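Local coordinates for cellulose biosynthesis protein BcsG (PDB 5OLT) that is required for cellulose biosynthesis, this chain being its extramembrane, zinc-binding part, which belongs to the alkaline phosphatase family, at residues T46-Q51 against A320-V325; A50-D55 against L139-H144; L109-C114 against Q124-E129; Y131-L136 against G164-E169. One frame throughout, in Å; residues are numbered along the deposited sequence.

From the N terminus, the loop after helix 27-42 opens two closures at once: residues 46-51 meet helix 318-328 in contact 1, and A50-D55 meet L139-H144 in contact 2, the two sharing A50 and Q51. Contact 1 closes the long loop within which contacts 3 and 4 are nested. Contact 3 also lies inside the loop closed by contact 2 and ties the end of helix 102-110, which starts at the zinc ligand S102, to the approach to helix 132-138. Contact 4 follows in series, joins that helix to G164-E169, and crosses contact 2, whose second segment lies between its own. Helix 132-138 borders all four contacts, beside the mixed sheet.

Contact 1 (T46-Q51 against A320-V325); sequences TTFPAQ and AISELV
The hydroxyl of S322 is shared by two neighbours: T46 OG1 lies 3.0 Å from S322 OG, and S113 OG makes a further hydrogen bond to the same atom. With chi1 at -179°, S322 holds OG anti to its own backbone N, which points it from the helix at the T46 side chain. Serine suits the place, being short enough for the loop to come close while still offering a hydroxyl in a buried setting. T46, in the conformer described, uses both branches: OG1 joins S322, and the methyl CG2 packs on the same serine, 3.7 Å from S322 OG, with E323 OE1 a little farther off. A water continues the polar chain, 2.6 Å from T46 OG1 and donating to E323 OE1 at 2.8 Å. The glutamate reaches it because its chain bends at chi2, 62°; its other oxygen, OE2, is in a salt bridge with R327. F48 turns a ring edge to the helix: F48 CE1 faces the hydroxyl, 3.9 Å from S322 OG, and F48 CE2 makes the apolar approach, 4.3 Å from V325 CG1, while L132, N135 and V326 also touch the phenylalanine. A backbone hydrogen bond between T46 and S113 fixes the loop further. Helix 318-328 meanwhile rests on strand 90-96 through A320, I321 and L324, an arrangement typical of the layered alpha/beta fold of the alkaline phosphatase family, in which helices flank a mixed central sheet.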
loop_
_atom_site.group_PDB
_atom_site.type_symbol
_atom_site.label_atom_id
_atom_site.label_comp_id
_atom_site.label_asym_id
_atom_site.label_seq_id
_atom_site.Cartn_x
_atom_site.Cartn_y
_atom_site.Cartn_z
ATOM N N THR A 46 -9.535 11.467 4.158
ATOM C CA THR A 46 -10.287 11.427 2.915
ATOM C C THR A 46 -11.747 11.573 3.270
ATOM O O THR A 46 -12.276 10.876 4.110
ATOM C CB THR A 46 -10.090 10.077 2.244
ATOM O OG1 THR A 46 -8.695 9.836 2.166
ATOM C CG2 THR A 46 -10.709 10.077 0.866
ATOM N N THR A 47 -12.433 12.465 2.605
ATOM C CA THR A 47 -13.892 12.484 2.849
ATOM C C THR A 47 -14.622 11.676 1.786
ATOM O O THR A 47 -14.528 11.991 0.598
ATOM C CB THR A 47 -14.439 13.903 2.942
ATOM O OG1 THR A 47 -13.796 14.541 4.052
ATOM C CG2 THR A 47 -15.931 13.890 3.206
ATOM N N PHE A 48 -15.259 10.597 2.232
ATOM C CA PHE A 48 -16.191 9.832 1.389
ATOM C C PHE A 48 -17.558 10.508 1.318
ATOM O O PHE A 48 -17.967 11.186 2.268
ATOM C CB PHE A 48 -16.291 8.392 1.874
ATOM C CG PHE A 48 -15.112 7.557 1.473
ATOM C CD1 PHE A 48 -13.900 7.642 2.178
ATOM C CD2 PHE A 48 -15.196 6.708 0.365
ATOM C CE1 PHE A 48 -12.815 6.900 1.771
ATOM C CE2 PHE A 48 -14.101 5.979 -0.057
ATOM C CZ PHE A 48 -12.900 6.049 0.663
ATOM N N PRO A 49 -18.270 10.341 0.189
ATOM C CA PRO A 49 -19.639 10.890 0.137
ATOM C C PRO A 49 -20.561 10.183 1.127
ATOM O O PRO A 49 -20.315 9.022 1.497
ATOM C CB PRO A 49 -20.097 10.555 -1.284
ATOM C CG PRO A 49 -19.224 9.409 -1.707
ATOM C CD PRO A 49 -17.885 9.684 -1.071
ATOM N N ALA A 50 -21.632 10.891 1.527
ATOM C CA ALA A 50 -22.643 10.358 2.420
ATOM C C ALA A 50 -23.347 9.121 1.839
ATOM O O ALA A 50 -23.605 8.146 2.547
ATOM C CB ALA A 50 -23.651 11.456 2.759
ATOM N N GLN A 51 -23.631 9.151 0.541
ATOM C CA GLN A 51 -24.183 7.980 -0.161
ATOM C C GLN A 51 -23.755 8.133 -1.611
ATOM O O GLN A 51 -23.330 9.216 -2.028
ATOM C CB GLN A 51 -25.729 7.847 -0.020
ATOM C CG GLN A 51 -26.544 8.935 -0.715
ATOM C CD GLN A 51 -26.284 10.331 -0.165
ATOM O OE1 GLN A 51 -26.415 10.582 1.035
ATOM N NE2 GLN A 51 -25.900 11.243 -1.046
ATOM N N ALA A 320 -2.766 8.665 -0.136
ATOM C CA ALA A 320 -2.935 8.871 -1.589
ATOM C C ALA A 320 -3.728 7.737 -2.247
ATOM O O ALA A 320 -4.451 7.998 -3.237
ATOM C CB ALA A 320 -1.587 9.036 -2.272
ATOM N N ILE A 321 -3.603 6.511 -1.729
ATOM C CA ILE A 321 -4.415 5.392 -2.234
ATOM C C ILE A 321 -5.883 5.636 -1.892
ATOM O O ILE A 321 -6.764 5.555 -2.755
ATOM C CB ILE A 321 -3.942 4.033 -1.672
ATOM C CG1 ILE A 321 -2.458 3.778 -2.012
ATOM C CG2 ILE A 321 -4.887 2.896 -2.089
ATOM C CD1 ILE A 321 -2.116 3.737 -3.490
ATOM N N SER A 322 -6.151 6.026 -0.643
ATOM C CA SER A 322 -7.503 6.331 -0.251
ATOM C C SER A 322 -8.088 7.457 -1.122
ATOM O O SER A 322 -9.279 7.381 -1.524
ATOM C CB SER A 322 -7.564 6.656 1.244
ATOM O OG SER A 322 -8.912 6.929 1.616
ATOM N N GLU A 323 -7.289 8.493 -1.408
ATOM C CA GLU A 323 -7.807 9.551 -2.275
ATOM C C GLU A 323 -8.151 9.055 -3.672
ATOM O O GLU A 323 -9.197 9.419 -4.212
ATOM C CB GLU A 323 -6.773 10.669 -2.364
ATOM C CG GLU A 323 -7.209 11.836 -3.222
ATOM C CD GLU A 323 -8.429 12.549 -2.746
ATOM O OE1 GLU A 323 -8.712 12.548 -1.527
ATOM O OE2 GLU A 323 -9.106 13.161 -3.621
ATOM N N LEU A 324 -7.312 8.189 -4.247
ATOM C CA LEU A 324 -7.653 7.652 -5.560
ATOM C C LEU A 324 -8.926 6.821 -5.512
ATOM O O LEU A 324 -9.752 6.907 -6.450
ATOM C CB LEU A 324 -6.484 6.806 -6.119
ATOM C CG LEU A 324 -5.301 7.645 -6.651
ATOM C CD1 LEU A 324 -4.101 6.742 -6.856
ATOM C CD2 LEU A 324 -5.653 8.389 -7.952
ATOM N N VAL A 325 -9.137 6.062 -4.426
ATOM C CA VAL A 325 -10.383 5.321 -4.248
ATOM C C VAL A 325 -11.584 6.267 -4.191
ATOM O O VAL A 325 -12.590 6.000 -4.865
ATOM C CB VAL A 325 -10.325 4.340 -3.036
ATOM C CG1 VAL A 325 -11.697 3.680 -2.792
ATOM C CG2 VAL A 325 -9.238 3.275 -3.285
HETATM O O HOH W 1 -7.498 11.774 0.838
#

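Contact 2 (A50-D55 against L139-H144); sequences AQLPPD and LGFTQH
This is an apolar contact near the surface, where L52, in the loop running from helix 27-42 to strand 60-66, packs on L139 and F141 at the turn into strand 142-147. No hydrogen bond crosses it. The two leucine side chains meet at about a right angle, L52 CG lying 4.1 Å from L139 CD2. That methyl also presses on the loop backbone, 3.7 Å from Q51 CA, and leucine's fork suits the place: CD2 takes the loop while CD1 turns to F48. L52 is extended, with CD1 anti to CA at a chi2 of 179°, and its tip therefore lands on the backbone of the turn, L52 CD1 being 3.4 Å from L139 O. The same methyl comes within 4.4 Å of F141 CE1, approaching the ring obliquely. F141 is buried, in an edge-to-face stack with F59, and R209 touches both L52 and F141. Between the two residues that receive L52 stands G140, whose phi of 96° is a conformation that glycine adopts readily. It is the C-prime residue of a Schellman motif, in which F141 N returns to L136 O, and the contact is thus characteristic of a helix end turning into an edge strand: helix 132-138 stops, and strand 142-147 enters the mixed sheet beside strand 210-216.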
loop_
_atom_site.group_PDB
_atom_site.type_symbol
_atom_site.label_atom_id
_atom_site.label_comp_id
_atom_site.label_asym_id
_atom_site.label_seq_id
_atom_site.Cartn_x
_atom_site.Cartn_y
_atom_site.Cartn_z
ATOM N N ALA A 50 -21.632 10.891 1.527
ATOM C CA ALA A 50 -22.643 10.358 2.420
ATOM C C ALA A 50 -23.347 9.121 1.839
ATOM O O ALA A 50 -23.605 8.146 2.547
ATOM C CB ALA A 50 -23.651 11.456 2.759
ATOM N N GLN A 51 -23.631 9.151 0.541
ATOM C CA GLN A 51 -24.183 7.980 -0.161
ATOM C C GLN A 51 -23.755 8.133 -1.611
ATOM O O GLN A 51 -23.330 9.216 -2.028
ATOM C CB GLN A 51 -25.729 7.847 -0.020
ATOM C CG GLN A 51 -26.544 8.935 -0.715
ATOM C CD GLN A 51 -26.284 10.331 -0.165
ATOM O OE1 GLN A 51 -26.415 10.582 1.035
ATOM N NE2 GLN A 51 -25.900 11.243 -1.046
ATOM N N LEU A 52 -23.864 7.050 -2.378
ATOM C CA LEU A 52 -23.569 7.123 -3.804
ATOM C C LEU A 52 -24.748 7.739 -4.540
ATOM O O LEU A 52 -25.887 7.491 -4.146
ATOM C CB LEU A 52 -23.281 5.726 -4.348
ATOM C CG LEU A 52 -22.022 5.052 -3.800
ATOM C CD1 LEU A 52 -21.857 3.660 -4.404
ATOM C CD2 LEU A 52 -20.792 5.916 -4.041
ATOM N N PRO A 53 -24.481 8.540 -5.599
ATOM C CA PRO A 53 -25.559 9.104 -6.435
ATOM C C PRO A 53 -26.355 7.987 -7.125
ATOM O O PRO A 53 -25.847 6.855 -7.273
ATOM C CB PRO A 53 -24.797 9.944 -7.466
ATOM C CG PRO A 53 -23.426 9.348 -7.508
ATOM C CD PRO A 53 -23.146 8.941 -6.091
ATOM N N PRO A 54 -27.595 8.284 -7.563
ATOM C CA PRO A 54 -28.391 7.187 -8.120
ATOM C C PRO A 54 -27.831 6.630 -9.438
ATOM O O PRO A 54 -28.075 5.464 -9.757
ATOM C CB PRO A 54 -29.799 7.816 -8.300
ATOM C CG PRO A 54 -29.780 9.062 -7.470
ATOM C CD PRO A 54 -28.368 9.545 -7.497
ATOM N N ASP A 55 -27.044 7.439 -10.149
ATOM C CA ASP A 55 -26.389 6.999 -11.396
ATOM C C ASP A 55 -24.940 6.492 -11.203
ATOM O O ASP A 55 -24.148 6.449 -12.172
ATOM C CB ASP A 55 -26.424 8.125 -12.426
ATOM C CG ASP A 55 -25.719 9.378 -11.944
ATOM O OD1 ASP A 55 -25.426 9.501 -10.721
ATOM O OD2 ASP A 55 -25.440 10.239 -12.801
ATOM N N LEU A 139 -21.005 2.318 1.771
ATOM C CA LEU A 139 -21.489 2.733 0.451
ATOM C C LEU A 139 -21.938 1.559 -0.413
ATOM O O LEU A 139 -22.164 1.747 -1.621
ATOM C CB LEU A 139 -20.404 3.531 -0.274
ATOM C CG LEU A 139 -20.072 4.896 0.331
ATOM C CD1 LEU A 139 -18.784 5.429 -0.291
ATOM C CD2 LEU A 139 -21.197 5.899 0.145
ATOM N N GLY A 140 -22.059 0.368 0.182
ATOM C CA GLY A 140 -22.633 -0.791 -0.504
ATOM C C GLY A 140 -21.622 -1.729 -1.138
ATOM O O GLY A 140 -22.005 -2.636 -1.904
ATOM N N PHE A 141 -20.328 -1.553 -0.834
ATOM C CA PHE A 141 -19.335 -2.498 -1.343
ATOM C C PHE A 141 -19.223 -3.704 -0.407
ATOM O O PHE A 141 -18.889 -3.545 0.787
ATOM C CB PHE A 141 -17.945 -1.857 -1.459
ATOM C CG PHE A 141 -17.821 -0.805 -2.531
ATOM C CD1 PHE A 141 -18.386 0.470 -2.376
ATOM C CD2 PHE A 141 -17.083 -1.073 -3.696
ATOM C CE1 PHE A 141 -18.238 1.446 -3.355
ATOM C CE2 PHE A 141 -16.950 -0.089 -4.678
ATOM C CZ PHE A 141 -17.533 1.167 -4.517
ATOM N N THR A 142 -19.446 -4.896 -0.942
ATOM C CA THR A 142 -19.266 -6.145 -0.218
ATOM C C THR A 142 -17.775 -6.269 0.131
ATOM O O THR A 142 -16.933 -6.037 -0.732
ATOM C CB THR A 142 -19.719 -7.292 -1.133
ATOM O OG1 THR A 142 -21.121 -7.130 -1.391
ATOM C CG2 THR A 142 -19.529 -8.662 -0.494
ATOM N N GLN A 143 -17.455 -6.653 1.352
ATOM C CA GLN A 143 -16.073 -6.764 1.813
ATOM C C GLN A 143 -15.596 -8.197 1.743
ATOM O O GLN A 143 -16.311 -9.130 2.102
ATOM C CB GLN A 143 -16.025 -6.253 3.261
ATOM C CG GLN A 143 -14.654 -6.161 3.899
ATOM C CD GLN A 143 -14.791 -5.639 5.324
ATOM O OE1 GLN A 143 -14.809 -6.418 6.302
ATOM N NE2 GLN A 143 -14.945 -4.335 5.446
ATOM N N HIS A 144 -14.378 -8.392 1.229
ATOM C CA HIS A 144 -13.786 -9.724 1.143
ATOM C C HIS A 144 -12.364 -9.662 1.660
ATOM O O HIS A 144 -11.651 -8.672 1.438
ATOM C CB HIS A 144 -13.759 -10.285 -0.294
ATOM C CG HIS A 144 -15.112 -10.481 -0.916
ATOM N ND1 HIS A 144 -15.976 -11.471 -0.509
ATOM C CD2 HIS A 144 -15.705 -9.878 -1.976
ATOM C CE1 HIS A 144 -17.066 -11.439 -1.257
ATOM N NE2 HIS A 144 -16.933 -10.472 -2.147
#

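Contact 3 (L109-C114 against Q124-E129); sequences LLRASC and QPANNE
R111 reaches Q124 and A126 with an almost straight side chain. From CB the chain sets CG anti to its carbonyl carbon and then runs extended, so that R111 CD passes A126 CB at 4.0 Å. R111 NE follows at 4.1 Å from A126 CB, and the guanidinium then lies with one face under this methyl, which is nearest to R111 NH1, at 3.6 Å. Alanine fits, because its single methyl is small enough to approach the guanidinium face, 3.5 Å above the plane and toward the rim. At the tip, R111 NH1 and NH2 both donate to Q124 O, at 3.0 and 3.1 Å. NH1 arrives nearly in line with the carbonyl, at 179°, whereas NH2 comes from above the carbonyl plane; both hydrogen bonds are bent, with N-H...O angles of 139° and 137°. NH2 also bonds N163 O. Farther along, S113 CB sits 3.3 Å from E129 O, and C114 SG, 4.1 Å from E129 CG, is in the disulfide with C130. Within 124-129, N127 OD1 accepts from E129 N, an Asx turn. The chemistry implies that a buried positive charge is probably eased by neutral main-chain carbonyls, while the C114-C130 disulfide links the two sides covalently close by.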
loop_
_atom_site.group_PDB
_atom_site.type_symbol
_atom_site.label_atom_id
_atom_site.label_comp_id
_atom_site.label_asym_id
_atom_site.label_seq_id
_atom_site.Cartn_x
_atom_site.Cartn_y
_atom_site.Cartn_z
ATOM N N LEU A 109 -2.398 0.225 6.014
ATOM C CA LEU A 109 -3.149 0.216 4.763
ATOM C C LEU A 109 -4.661 0.166 5.010
ATOM O O LEU A 109 -5.425 0.893 4.353
ATOM C CB LEU A 109 -2.719 -1.011 3.937
ATOM C CG LEU A 109 -3.454 -1.274 2.604
ATOM C CD1 LEU A 109 -3.507 -0.076 1.678
ATOM C CD2 LEU A 109 -2.737 -2.408 1.910
ATOM N N LEU A 110 -5.096 -0.656 5.971
ATOM C CA LEU A 110 -6.523 -0.735 6.289
ATOM C C LEU A 110 -7.051 0.576 6.889
ATOM O O LEU A 110 -8.236 0.900 6.727
ATOM C CB LEU A 110 -6.850 -1.968 7.168
ATOM C CG LEU A 110 -6.571 -3.272 6.403
ATOM C CD1 LEU A 110 -6.505 -4.426 7.368
ATOM C CD2 LEU A 110 -7.621 -3.534 5.337
ATOM N N ARG A 111 -6.146 1.385 7.451
ATOM C CA ARG A 111 -6.513 2.693 7.992
ATOM C C ARG A 111 -6.110 3.828 7.031
ATOM O O ARG A 111 -5.858 4.960 7.442
ATOM C CB ARG A 111 -5.920 2.889 9.383
ATOM C CG ARG A 111 -6.462 1.918 10.413
ATOM C CD ARG A 111 -5.902 2.231 11.792
ATOM N NE ARG A 111 -6.341 1.209 12.732
ATOM C CZ ARG A 111 -6.135 1.292 14.040
ATOM N NH1 ARG A 111 -5.535 2.382 14.541
ATOM N NH2 ARG A 111 -6.603 0.308 14.817
ATOM N N ALA A 112 -6.117 3.543 5.704
ATOM C CA ALA A 112 -5.605 4.503 4.725
ATOM C C ALA A 112 -6.384 5.834 4.634
ATOM O O ALA A 112 -5.859 6.776 4.038
ATOM C CB ALA A 112 -5.589 3.879 3.328
ATOM N N SER A 113 -7.637 5.873 5.153
ATOM C CA SER A 113 -8.463 7.061 4.933
ATOM C C SER A 113 -8.207 8.192 5.919
ATOM O O SER A 113 -8.790 9.257 5.749
ATOM C CB SER A 113 -9.934 6.674 4.910
ATOM O OG SER A 113 -10.185 5.739 3.835
ATOM N N CYS A 114 -7.290 8.005 6.873
ATOM C CA CYS A 114 -6.836 9.119 7.702
ATOM C C CYS A 114 -5.330 9.222 7.619
ATOM O O CYS A 114 -4.672 8.290 7.164
ATOM C CB CYS A 114 -7.194 8.888 9.165
ATOM S SG CYS A 114 -8.969 8.997 9.446
ATOM N N GLN A 124 -4.496 1.049 18.955
ATOM C CA GLN A 124 -5.653 1.550 19.653
ATOM C C GLN A 124 -6.720 1.761 18.586
ATOM O O GLN A 124 -6.381 1.960 17.427
ATOM C CB GLN A 124 -5.285 2.856 20.387
ATOM C CG GLN A 124 -4.124 2.645 21.387
ATOM C CD GLN A 124 -3.353 3.888 21.841
ATOM O OE1 GLN A 124 -3.490 4.994 21.299
ATOM N NE2 GLN A 124 -2.502 3.690 22.858
ATOM N N PRO A 125 -8.013 1.699 18.946
ATOM C CA PRO A 125 -9.063 1.941 17.942
ATOM C C PRO A 125 -8.896 3.315 17.312
ATOM O O PRO A 125 -8.457 4.275 17.986
ATOM C CB PRO A 125 -10.331 1.921 18.770
ATOM C CG PRO A 125 -10.009 1.004 19.902
ATOM C CD PRO A 125 -8.557 1.196 20.218
ATOM N N ALA A 126 -9.153 3.381 16.013
ATOM C CA ALA A 126 -9.173 4.620 15.293
ATOM C C ALA A 126 -10.611 5.089 15.080
ATOM O O ALA A 126 -11.565 4.351 15.290
ATOM C CB ALA A 126 -8.454 4.469 13.948
ATOM N N ASN A 127 -10.746 6.329 14.652
ATOM C CA ASN A 127 -12.021 6.842 14.227
ATOM C C ASN A 127 -12.588 5.940 13.101
ATOM O O ASN A 127 -11.835 5.478 12.224
ATOM C CB ASN A 127 -11.806 8.259 13.748
ATOM C CG ASN A 127 -13.088 8.977 13.503
ATOM O OD1 ASN A 127 -13.811 8.675 12.556
ATOM N ND2 ASN A 127 -13.398 9.930 14.371
ATOM N N ASN A 128 -13.895 5.675 13.108
ATOM C CA ASN A 128 -14.497 4.769 12.109
ATOM C C ASN A 128 -14.197 5.179 10.641
ATOM O O ASN A 128 -14.046 4.314 9.747
ATOM C CB ASN A 128 -16.009 4.653 12.326
ATOM C CG ASN A 128 -16.351 3.753 13.492
ATOM O OD1 ASN A 128 -15.784 2.660 13.648
ATOM N ND2 ASN A 128 -17.285 4.202 14.326
ATOM N N GLU A 129 -14.077 6.488 10.424
ATOM C CA GLU A 129 -13.855 7.055 9.072
ATOM C C GLU A 129 -12.456 6.764 8.534
ATOM O O GLU A 129 -12.165 7.009 7.374
ATOM C CB GLU A 129 -14.120 8.569 9.048
ATOM C CG GLU A 129 -13.054 9.441 9.706
ATOM C CD GLU A 129 -13.590 10.771 10.237
ATOM O OE1 GLU A 129 -14.791 11.066 10.050
ATOM O OE2 GLU A 129 -12.796 11.528 10.832
#

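Contact 4 (Y131-L136 against G164-E169)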
loop_
_atom_site.group_PDB
_atom_site.type_symbol
_atom_site.label_atom_id
_atom_site.label_comp_id
_atom_site.label_asym_id
_atom_site.label_seq_id
_atom_site.Cartn_x
_atom_site.Cartn_y
_atom_site.Cartn_z
ATOM N N TYR A 131 -11.083 3.749 8.390
ATOM C CA TYR A 131 -10.987 2.393 7.860
ATOM C C TYR A 131 -11.518 2.355 6.448
ATOM O O TYR A 131 -12.718 2.434 6.228
ATOM C CB TYR A 131 -11.712 1.380 8.747
ATOM C CG TYR A 131 -11.147 1.281 10.144
ATOM C CD1 TYR A 131 -11.495 2.222 11.123
ATOM C CD2 TYR A 131 -10.278 0.244 10.485
ATOM C CE1 TYR A 131 -10.994 2.125 12.417
ATOM C CE2 TYR A 131 -9.762 0.151 11.787
ATOM C CZ TYR A 131 -10.161 1.084 12.737
ATOM O OH TYR A 131 -9.668 1.033 14.033
ATOM N N LEU A 132 -10.593 2.266 5.486
ATOM C CA LEU A 132 -10.951 2.353 4.073
ATOM C C LEU A 132 -12.087 1.381 3.688
ATOM O O LEU A 132 -13.055 1.778 2.978
ATOM C CB LEU A 132 -9.699 2.054 3.233
ATOM C CG LEU A 132 -9.883 1.943 1.712
ATOM C CD1 LEU A 132 -10.352 3.305 1.160
ATOM C CD2 LEU A 132 -8.552 1.475 1.089
ATOM N N PHE A 133 -11.970 0.126 4.095
ATOM C CA PHE A 133 -12.955 -0.893 3.735
ATOM C C PHE A 133 -14.293 -0.664 4.430
ATOM O O PHE A 133 -15.336 -1.025 3.870
ATOM C CB PHE A 133 -12.409 -2.317 3.931
ATOM C CG PHE A 133 -11.381 -2.688 2.902
ATOM C CD1 PHE A 133 -10.051 -2.295 3.040
ATOM C CD2 PHE A 133 -11.759 -3.412 1.774
ATOM C CE1 PHE A 133 -9.109 -2.619 2.059
ATOM C CE2 PHE A 133 -10.826 -3.761 0.800
ATOM C CZ PHE A 133 -9.509 -3.358 0.930
ATOM N N ASP A 134 -14.279 -0.033 5.613
ATOM C CA ASP A 134 -15.557 0.311 6.263
ATOM C C ASP A 134 -16.252 1.440 5.545
ATOM O O ASP A 134 -17.480 1.427 5.403
ATOM C CB ASP A 134 -15.309 0.690 7.707
ATOM C CG ASP A 134 -15.100 -0.513 8.584
ATOM O OD1 ASP A 134 -15.415 -1.660 8.155
ATOM O OD2 ASP A 134 -14.626 -0.312 9.727
ATOM N N ASN A 135 -15.475 2.419 5.083
ATOM C CA ASN A 135 -16.013 3.509 4.278
ATOM C C ASN A 135 -16.676 2.922 3.035
ATOM O O ASN A 135 -17.763 3.362 2.645
ATOM C CB ASN A 135 -14.904 4.504 3.889
ATOM C CG ASN A 135 -14.380 5.290 5.094
ATOM O OD1 ASN A 135 -15.128 5.566 6.048
ATOM N ND2 ASN A 135 -13.112 5.645 5.071
ATOM N N LEU A 136 -16.035 1.929 2.415
ATOM C CA LEU A 136 -16.644 1.315 1.237
ATOM C C LEU A 136 -17.848 0.451 1.582
ATOM O O LEU A 136 -18.870 0.486 0.859
ATOM C CB LEU A 136 -15.580 0.516 0.487
ATOM C CG LEU A 136 -14.491 1.411 -0.097
ATOM C CD1 LEU A 136 -13.353 0.508 -0.571
ATOM C CD2 LEU A 136 -15.016 2.307 -1.235
ATOM N N GLY A 164 -6.919 -3.921 12.176
ATOM C CA GLY A 164 -7.286 -3.466 10.821
ATOM C C GLY A 164 -8.790 -3.343 10.616
ATOM O O GLY A 164 -9.234 -2.757 9.637
ATOM N N GLY A 165 -9.568 -3.914 11.539
ATOM C CA GLY A 165 -11.020 -3.822 11.500
ATOM C C GLY A 165 -11.709 -4.705 10.478
ATOM O O GLY A 165 -12.903 -4.578 10.285
ATOM N N MET A 166 -10.963 -5.603 9.842
ATOM C CA MET A 166 -11.493 -6.406 8.756
ATOM C C MET A 166 -12.157 -7.671 9.343
ATOM O O MET A 166 -11.503 -8.689 9.541
ATOM C CB MET A 166 -10.329 -6.680 7.793
ATOM C CG MET A 166 -10.463 -7.870 6.857
ATOM S SD MET A 166 -11.392 -7.359 5.421
ATOM C CE MET A 166 -10.339 -6.025 4.875
ATOM N N GLN A 167 -13.444 -7.569 9.662
ATOM C CA GLN A 167 -14.198 -8.653 10.315
ATOM C C GLN A 167 -14.964 -9.455 9.241
ATOM O O GLN A 167 -16.183 -9.415 9.165
ATOM C CB GLN A 167 -15.108 -8.077 11.437
ATOM C CG GLN A 167 -15.685 -9.111 12.417
ATOM C CD GLN A 167 -14.620 -10.000 13.045
ATOM O OE1 GLN A 167 -13.873 -9.570 13.921
ATOM N NE2 GLN A 167 -14.553 -11.249 12.596
ATOM N N SER A 168 -14.210 -10.135 8.378
ATOM C CA SER A 168 -14.734 -10.979 7.297
ATOM C C SER A 168 -14.009 -12.293 7.379
ATOM O O SER A 168 -12.857 -12.343 7.774
ATOM C CB SER A 168 -14.480 -10.398 5.901
ATOM O OG SER A 168 -15.022 -9.122 5.747
ATOM N N GLU A 169 -14.685 -13.365 6.986
ATOM C CA GLU A 169 -14.062 -14.683 7.007
ATOM C C GLU A 169 -13.056 -14.701 5.880
ATOM O O GLU A 169 -13.229 -14.033 4.871
ATOM C CB GLU A 169 -15.094 -15.813 6.833
ATOM C CG GLU A 169 -16.037 -15.986 8.031
ATOM C CD GLU A 169 -15.330 -16.453 9.305
ATOM O OE1 GLU A 169 -14.918 -17.633 9.357
ATOM O OE2 GLU A 169 -15.194 -15.644 10.258
HETATM O O HOH W 2 -13.680 -3.352 7.557
#
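Y131 and F133 make the close half of this contact, each meeting a different part of the 164-169 loop. The tyrosine ring turns its edge to the backbone, with Y131 CD2 3.3 Å from G164 O, which lies in the plane of the ring; this suits a carbonyl oxygen, since the ring's C-H edge is its electropositive part. Y131 CE2 is 4.1 Å from G165 N. Glycine is apt at 165, where phi is positive and a CB would collide with Y131 CD2. Beyond the ring, Y131 OH bonds A126 N. Y131 is also the N-cap residue of helix 132-138, and its O accepts from N135 N in the first turn.

F133 instead offers a face. In the conformer described, M166 bends at chi2, 84°, and again at chi3, 58°, which folds its methyl back over the ring: M166 CE is 4.2 Å from the F133 centroid and 18° off the normal, a CH-pi contact. A thioether chain is flexible enough to make this double bend. F133 of helix 132-138 and M166 of the loop pack together against the sheet of the alpha/beta fold, both touching F213 of strand 210-216, and M166 also reaches L145 of strand 142-147.

The other side is looser. D134, partly exposed, comes no nearer than 4.4 Å, from D134 OD1 to G165 O, and the link between these two atoms runs through a water. That bridge is doubtful in detail, because the water has more acceptors around it than protons to give and D134 has a second conformer.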